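Local coordinates for extracellular solute-binding protein (Bordetella parapertussis, PDB 3PU5) that probably captures a small solute, perhaps a polyamine, outside the cytoplasmic membrane and delivers it to an ABC importer, as periplasmic binding proteins do, at residues V243-V247 / F258-A262; C272-Y276 / Q285-L290. All coordinates share one frame; numbering follows the deposited sequence.

Contact 1. Residues V243-V247 / F258-A262; sequences VMAVV and FMNYA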
ATOM      1  N   VAL A 243      -4.489   1.861   6.895  1.00 10.42           N
ATOM      2  CA  VAL A 243      -4.929   1.067   8.037  1.00  8.35           C
ATOM      3  C   VAL A 243      -6.257   1.584   8.568  1.00 10.46           C
ATOM      4  O   VAL A 243      -6.526   2.793   8.525  1.00  8.19           O
ATOM      5  CB  VAL A 243      -3.879   1.082   9.163  1.00  9.73           C
ATOM      6  CG1 VAL A 243      -4.217   0.054  10.228  1.00 10.82           C
ATOM      7  CG2 VAL A 243      -2.504   0.799   8.598  1.00 12.31           C
HETATM    8  N   MSE A 244      -7.092   0.664   9.047  1.00  7.99           N
HETATM    9  CA  MSE A 244      -8.341   1.037   9.684  1.00  8.72           C
HETATM   10  C   MSE A 244      -8.357   0.582  11.143  1.00  9.49           C
HETATM   11  O   MSE A 244      -7.948  -0.529  11.461  1.00  8.31           O
HETATM   12  CB  MSE A 244      -9.536   0.436   8.948  1.00  7.64           C
HETATM   13  CG  MSE A 244     -10.875   0.976   9.445  1.00 10.63           C
HETATM   14 SE   MSE A 244     -12.394   0.402   8.310  1.00 19.98          SE
HETATM   15  CE  MSE A 244     -12.102   1.555   6.750  1.00 11.34           C
ATOM     16  N   ALA A 245      -8.856   1.444  12.019  1.00  8.90           N
ATOM     17  CA  ALA A 245      -8.911   1.159  13.444  1.00 10.85           C
ATOM     18  C   ALA A 245     -10.055   1.911  14.122  1.00 12.71           C
ATOM     19  O   ALA A 245     -10.476   2.983  13.667  1.00  9.49           O
ATOM     20  CB  ALA A 245      -7.573   1.514  14.117  1.00  9.40           C
ATOM     21  N   VAL A 246     -10.527   1.343  15.229  1.00 12.82           N
ATOM     22  CA  VAL A 246     -11.532   1.974  16.073  1.00 12.83           C
ATOM     23  C   VAL A 246     -10.871   2.894  17.103  1.00 12.96           C
ATOM     24  O   VAL A 246     -10.000   2.463  17.857  1.00 13.55           O
ATOM     25  CB  VAL A 246     -12.359   0.913  16.824  1.00 10.95           C
ATOM     26  CG1 VAL A 246     -13.374   1.587  17.749  1.00 12.06           C
ATOM     27  CG2 VAL A 246     -13.063  -0.013  15.834  1.00 11.78           C
ATOM     28  N   VAL A 247     -11.301   4.155  17.139  1.00 11.93           N
ATOM     29  CA  VAL A 247     -10.773   5.149  18.079  1.00 13.79           C
ATOM     30  C   VAL A 247     -11.324   4.983  19.499  1.00 14.09           C
ATOM     31  O   VAL A 247     -12.540   5.055  19.712  1.00 12.68           O
ATOM     32  CB  VAL A 247     -11.093   6.578  17.588  1.00 15.82           C
ATOM     33  CG1 VAL A 247     -10.720   7.614  18.648  1.00 15.14           C
ATOM     34  CG2 VAL A 247     -10.391   6.851  16.247  1.00 11.93           C
ATOM     35  N   PHE A 258     -19.053  -0.427  11.321  1.00 11.91           N
ATOM     36  CA  PHE A 258     -18.544   0.079  10.051  1.00 11.14           C
ATOM     37  C   PHE A 258     -17.308  -0.709   9.594  1.00 10.88           C
ATOM     38  O   PHE A 258     -17.198  -1.105   8.424  1.00  9.24           O
ATOM     39  CB  PHE A 258     -18.210   1.579  10.118  1.00 10.16           C
ATOM     40  CG  PHE A 258     -17.591   2.096   8.855  1.00 11.03           C
ATOM     41  CD1 PHE A 258     -18.377   2.374   7.746  1.00 11.87           C
ATOM     42  CD2 PHE A 258     -16.214   2.245   8.747  1.00 10.57           C
ATOM     43  CE1 PHE A 258     -17.798   2.815   6.551  1.00 11.70           C
ATOM     44  CE2 PHE A 258     -15.630   2.697   7.562  1.00 10.24           C
ATOM     45  CZ  PHE A 258     -16.421   2.979   6.465  1.00 11.65           C
HETATM   46  N   MSE A 259     -16.370  -0.928  10.508  1.00 10.06           N
HETATM   47  CA  MSE A 259     -15.154  -1.649  10.146  1.00 11.94           C
HETATM   48  C   MSE A 259     -15.504  -3.050   9.648  1.00 11.56           C
HETATM   49  O   MSE A 259     -14.942  -3.537   8.671  1.00 10.58           O
HETATM   50  CB  MSE A 259     -14.211  -1.734  11.340  1.00 12.18           C
HETATM   51  CG  MSE A 259     -12.867  -2.368  11.034  1.00 12.58           C
HETATM   52 SE   MSE A 259     -11.649  -2.175  12.573  1.00 23.74          SE
HETATM   53  CE  MSE A 259     -10.090  -3.094  11.819  1.00 11.86           C
ATOM     54  N   ASN A 260     -16.450  -3.695  10.319  1.00 11.30           N
ATOM     55  CA  ASN A 260     -16.873  -5.019   9.900  1.00 10.60           C
ATOM     56  C   ASN A 260     -17.403  -5.007   8.474  1.00 11.19           C
ATOM     57  O   ASN A 260     -17.127  -5.916   7.698  1.00  9.99           O
ATOM     58  CB  ASN A 260     -17.952  -5.557  10.825  1.00 11.31           C
ATOM     59  CG  ASN A 260     -18.326  -6.980  10.497  1.00 14.00           C
ATOM     60  OD1 ASN A 260     -17.465  -7.861  10.457  1.00 14.64           O
ATOM     61  ND2 ASN A 260     -19.608  -7.213  10.241  1.00 14.01           N
ATOM     62  N   TYR A 261     -18.174  -3.978   8.136  1.00  9.80           N
ATOM     63  CA  TYR A 261     -18.689  -3.862   6.778  1.00 10.43           C
ATOM     64  C   TYR A 261     -17.561  -3.575   5.783  1.00  9.82           C
ATOM     65  O   TYR A 261     -17.483  -4.201   4.730  1.00  8.71           O
ATOM     66  CB  TYR A 261     -19.809  -2.810   6.666  1.00 11.14           C
ATOM     67  CG  TYR A 261     -20.365  -2.751   5.261  1.00 11.75           C
ATOM     68  CD1 TYR A 261     -19.979  -1.750   4.389  1.00 11.45           C
ATOM     69  CD2 TYR A 261     -21.215  -3.747   4.787  1.00 12.79           C
ATOM     70  CE1 TYR A 261     -20.453  -1.713   3.089  1.00 13.27           C
ATOM     71  CE2 TYR A 261     -21.695  -3.721   3.493  1.00 14.40           C
ATOM     72  CZ  TYR A 261     -21.309  -2.702   2.649  1.00 12.77           C
ATOM     73  OH  TYR A 261     -21.764  -2.663   1.358  1.00 13.64           O
ATOM     74  N   ALA A 262     -16.672  -2.649   6.138  1.00  8.61           N
ATOM     75  CA  ALA A 262     -15.620  -2.199   5.221  1.00  9.57           C
ATOM     76  C   ALA A 262     -14.667  -3.325   4.861  1.00  8.00           C
ATOM     77  O   ALA A 262     -14.103  -3.359   3.767  1.00  7.32           O
ATOM     78  CB  ALA A 262     -14.839  -1.013   5.831  1.00 11.58           C
TER
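Met244 and Met259, both selenomethionines, reach past each other between a strand and the helix that follows it. Met244 is the residue to follow. Its CB points from strand 243-246 toward the helix. CG stands anti to the backbone N (chi1 -171°), and chi2 is also extended, which carries SE straight out to the helix surface. SE of Met244 rests 3.8 Å from CB of Ala262 and 3.9 Å from CG of Met259. The chain then bends at chi3 (-74°), and this turn brings CE obliquely to the CE2 corner of the Phe258 ring. CE of Met244 comes within 3.8 Å of CE2 of Phe258 and is nearly as close to the methyl of Ala262. The selenium of Met244 and the Phe258 ring make an oblique Met-aromatic contact.

Met259 makes the return approach. Its side chain is fully extended and runs from the helix to the strand backbone. CE of Met259 ends 3.4 Å from the carbonyl O of Met244. On the way, SE of Met259 passes 4.2 Å from CG2 of Val246. All the touching residues are buried. The two selenomethionine chains lie beside each other, and the joint is van der Waals packing plus the Met-aromatic contact.

The axes of strand 243-246 and helix 258-262 run roughly antiparallel (154°) and approach to 9.5 Å. Strand 238-246 is followed in the chain by helix 252-262, which packs back on it within one lobe of a periplasmic binding protein fold. The strand pairs antiparallel with strands 62-65, 106-107 and 111-117. The same helix residues also meet others. Phe258 touches Ile8 and Val10 of strand 7-12 and meets Phe29 edge-to-face, while Ala262 touches Met25, so helix 15-33 packs there too.

Contact 2. Residues C272-Y276 / Q285-L290; sequences CEAMY and QYSEKL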
ATOM      1  N   CYS A 272     -12.218  -2.276  -4.006  1.00  8.91           N
ATOM      2  CA  CYS A 272     -10.945  -2.646  -4.620  1.00  9.23           C
ATOM      3  C   CYS A 272     -11.026  -2.761  -6.143  1.00 11.80           C
ATOM      4  O   CYS A 272     -10.089  -2.394  -6.844  1.00 11.97           O
ATOM      5  CB  CYS A 272     -10.384  -3.918  -3.994  1.00  9.56           C
ATOM      6  SG  CYS A 272      -9.951  -3.690  -2.259  1.00  9.37           S
ATOM      7  N   GLU A 273     -12.148  -3.255  -6.659  1.00 10.47           N
ATOM      8  CA  GLU A 273     -12.335  -3.319  -8.106  1.00 13.01           C
ATOM      9  C   GLU A 273     -12.349  -1.920  -8.727  1.00 12.58           C
ATOM     10  O   GLU A 273     -11.816  -1.702  -9.819  1.00 12.75           O
ATOM     11  CB  GLU A 273     -13.641  -4.037  -8.434  1.00 13.89           C
ATOM     12  CG  GLU A 273     -13.626  -5.527  -8.113  1.00 15.29           C
ATOM     13  CD  GLU A 273     -13.356  -6.397  -9.324  1.00 19.82           C
ATOM     14  OE1 GLU A 273     -13.116  -5.848 -10.422  1.00 21.21           O
ATOM     15  OE2 GLU A 273     -13.384  -7.636  -9.177  1.00 18.26           O
ATOM     16  N   ALA A 274     -12.980  -0.978  -8.031  1.00 12.10           N
ATOM     17  CA  ALA A 274     -13.076   0.399  -8.509  1.00 12.80           C
ATOM     18  C   ALA A 274     -11.704   1.089  -8.522  1.00 11.71           C
ATOM     19  O   ALA A 274     -11.393   1.868  -9.426  1.00 10.60           O
ATOM     20  CB  ALA A 274     -14.061   1.182  -7.639  1.00 13.46           C
HETATM   21  N   MSE A 275     -10.885   0.787  -7.517  1.00 10.36           N
HETATM   22  CA  MSE A 275      -9.588   1.445  -7.356  1.00 10.97           C
HETATM   23  C   MSE A 275      -8.420   0.668  -7.955  1.00 10.89           C
HETATM   24  O   MSE A 275      -7.294   1.156  -7.931  1.00 10.53           O
HETATM   25  CB  MSE A 275      -9.295   1.694  -5.875  1.00  9.06           C
HETATM   26  CG  MSE A 275     -10.247   2.657  -5.224  1.00 11.77           C
HETATM   27 SE   MSE A 275     -10.031   4.469  -5.945  1.00 28.13          SE
HETATM   28  CE  MSE A 275      -8.193   4.838  -5.350  1.00 15.88           C
ATOM     29  N   TYR A 276      -8.674  -0.527  -8.488  1.00  9.21           N
ATOM     30  CA  TYR A 276      -7.585  -1.430  -8.897  1.00 11.96           C
ATOM     31  C   TYR A 276      -6.627  -1.720  -7.732  1.00 10.82           C
ATOM     32  O   TYR A 276      -5.399  -1.665  -7.881  1.00 10.03           O
ATOM     33  CB  TYR A 276      -6.806  -0.890 -10.105  1.00 13.44           C
ATOM     34  CG  TYR A 276      -7.594  -0.866 -11.402  1.00 15.87           C
ATOM     35  CD1 TYR A 276      -8.715  -0.057 -11.540  1.00 20.01           C
ATOM     36  CD2 TYR A 276      -7.197  -1.619 -12.494  1.00 16.50           C
ATOM     37  CE1 TYR A 276      -9.432  -0.022 -12.722  1.00 25.05           C
ATOM     38  CE2 TYR A 276      -7.905  -1.597 -13.678  1.00 17.45           C
ATOM     39  CZ  TYR A 276      -9.019  -0.798 -13.788  1.00 24.68           C
ATOM     40  OH  TYR A 276      -9.728  -0.763 -14.968  1.00 28.14           O
ATOM     41  N   GLN A 285     -13.635 -12.542  -4.776  1.00 10.12           N
ATOM     42  CA  GLN A 285     -13.310 -13.110  -6.076  1.00 12.77           C
ATOM     43  C   GLN A 285     -13.492 -12.020  -7.118  1.00 11.80           C
ATOM     44  O   GLN A 285     -14.515 -11.332  -7.143  1.00 11.82           O
ATOM     45  CB  GLN A 285     -14.197 -14.329  -6.363  1.00 14.05           C
ATOM     46  CG  GLN A 285     -14.219 -15.326  -5.183  1.00 15.13           C
ATOM     47  CD  GLN A 285     -14.769 -16.704  -5.550  1.00 18.93           C
ATOM     48  OE1 GLN A 285     -14.759 -17.100  -6.716  1.00 24.02           O
ATOM     49  NE2 GLN A 285     -15.239 -17.444  -4.549  1.00 14.02           N
ATOM     50  N   TYR A 286     -12.485 -11.846  -7.960  1.00 11.48           N
ATOM     51  CA  TYR A 286     -12.412 -10.668  -8.824  1.00 12.47           C
ATOM     52  C   TYR A 286     -13.058 -10.868 -10.182  1.00 14.96           C
ATOM     53  O   TYR A 286     -13.148 -11.991 -10.690  1.00 12.23           O
ATOM     54  CB  TYR A 286     -10.959 -10.240  -9.019  1.00 13.23           C
ATOM     55  CG  TYR A 286     -10.289  -9.798  -7.738  1.00 14.05           C
ATOM     56  CD1 TYR A 286     -10.469  -8.512  -7.250  1.00 13.76           C
ATOM     57  CD2 TYR A 286      -9.481 -10.668  -7.017  1.00 16.54           C
ATOM     58  CE1 TYR A 286      -9.867  -8.104  -6.079  1.00 12.11           C
ATOM     59  CE2 TYR A 286      -8.871 -10.266  -5.845  1.00 14.87           C
ATOM     60  CZ  TYR A 286      -9.081  -8.987  -5.381  1.00 12.79           C
ATOM     61  OH  TYR A 286      -8.469  -8.579  -4.223  1.00 15.03           O
ATOM     62  N   SER A 287     -13.485  -9.757 -10.768  1.00 13.24           N
ATOM     63  CA  SER A 287     -13.981  -9.739 -12.129  1.00 16.03           C
ATOM     64  C   SER A 287     -12.847 -10.075 -13.079  1.00 16.29           C
ATOM     65  O   SER A 287     -11.683 -10.191 -12.680  1.00 13.55           O
ATOM     66  CB  SER A 287     -14.487  -8.340 -12.476  1.00 17.26           C
ATOM     67  OG  SER A 287     -13.388  -7.486 -12.777  1.00 17.12           O
ATOM     68  N   GLU A 288     -13.204 -10.188 -14.350  1.00 17.99           N
ATOM     69  CA  GLU A 288     -12.261 -10.497 -15.415  1.00 19.15           C
ATOM     70  C   GLU A 288     -11.203  -9.412 -15.566  1.00 16.29           C
ATOM     71  O   GLU A 288     -10.107  -9.675 -16.036  1.00 16.52           O
ATOM     72  CB  GLU A 288     -13.008 -10.666 -16.742  1.00 20.08           C
ATOM     73  CG  GLU A 288     -13.848 -11.925 -16.825  1.00 19.69           C
ATOM     74  CD  GLU A 288     -13.008 -13.174 -17.035  1.00 27.67           C
ATOM     75  OE1 GLU A 288     -11.966 -13.092 -17.725  1.00 25.18           O
ATOM     76  OE2 GLU A 288     -13.396 -14.243 -16.515  1.00 26.48           O
ATOM     77  N   LYS A 289     -11.541  -8.190 -15.169  1.00 19.53           N
ATOM     78  CA  LYS A 289     -10.617  -7.069 -15.299  1.00 18.58           C
ATOM     79  C   LYS A 289      -9.358  -7.243 -14.449  1.00 17.68           C
ATOM     80  O   LYS A 289      -8.294  -6.729 -14.800  1.00 16.75           O
ATOM     81  CB  LYS A 289     -11.319  -5.752 -14.952  1.00 20.87           C
ATOM     82  CG  LYS A 289     -10.675  -4.543 -15.577  1.00 26.88           C
ATOM     83  CD  LYS A 289     -11.666  -3.390 -15.712  1.00 35.16           C
ATOM     84  CE  LYS A 289     -12.063  -2.835 -14.348  1.00 36.31           C
ATOM     85  NZ  LYS A 289     -12.894  -1.592 -14.455  1.00 45.53           N
ATOM     86  N   LEU A 290      -9.467  -7.985 -13.349  1.00 12.45           N
ATOM     87  CA  LEU A 290      -8.369  -8.062 -12.385  1.00 13.14           C
ATOM     88  C   LEU A 290      -7.944  -9.482 -12.020  1.00 14.01           C
ATOM     89  O   LEU A 290      -6.812  -9.713 -11.595  1.00 13.42           O
ATOM     90  CB  LEU A 290      -8.761  -7.303 -11.117  1.00 12.27           C
ATOM     91  CG  LEU A 290      -8.842  -5.795 -11.334  1.00 15.66           C
ATOM     92  CD1 LEU A 290      -9.598  -5.098 -10.200  1.00 15.01           C
ATOM     93  CD2 LEU A 290      -7.442  -5.236 -11.482  1.00 12.41           C
TER
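Glu273 reaches from helix 265-275 to Ser287 and grips it with both carboxylate oxygens. OE2 of Glu273 accepts from the backbone N of Ser287 at 2.7 Å. That bond is nearly straight, with an angle of 171° at the hydrogen, and uses the syn lone pair. OE1 of Glu273 accepts from OG of Ser287 at 2.9 Å, again on the syn side and close to the carboxylate plane. Two donors of one residue therefore fix how the carboxylate is turned. The bend at chi2 (-99°) swings the group across to the loop. OE2 also lies at the edge of the Tyr286 ring, and has Lys269 as a weak, long ion-pair partner. The two Ser287 donors, with Lys269 nearby, would probably favour the charged form.

Ser287 OG does double duty. It gives its proton to Glu273, and OG of Ser287 accepts from the backbone N of Lys289 at 3.1 Å. This second bond makes an ST turn, and Leu290 N bonds to Ser287 O in the same bend. The turn lies in the loop between helices 265-275 and 305-322 of the solute-binding protein fold, and Glu273 ties it back to the end of the first helix. The hydroxyl of Tyr286 turns elsewhere, to the backbone N of Ala279.

Tyr276 has left the helix with a positive phi. Its ring crosses the Lys289 side chain at about a right angle. OH of Tyr276 is 3.2 Å from Lys289 CE and 3.3 Å from Lys289 NZ. Leu290 sits between Tyr276 and Glu273, one methyl to each. CD2 of Leu290 meets CD2 of Tyr276 at 3.8 Å, and CD1 of Leu290 lies 3.6 Å from OE1 of Glu273. Phe218 of helix 214-223 touches both Tyr276 and Leu290.

The contacts follow one another along the chain: contact 1 closes before contact 2 opens. Their centres are about 21 Å apart, and their nearest atoms about 7 Å, so they do not touch. Helix 252-262 carries one side of contact 1, and the next helix, 265-275, carries one side of contact 2. Helix 15-33 touches residues of both. Contact 1 is buried between a sheet and a helix. Contact 2 is partly buried and holds a loop to a helix end, with helix 214-223 close by. The two contacts thus secure successive helices, the first to the sheet of one lobe and the second to the loop that leads on to helix 305-322.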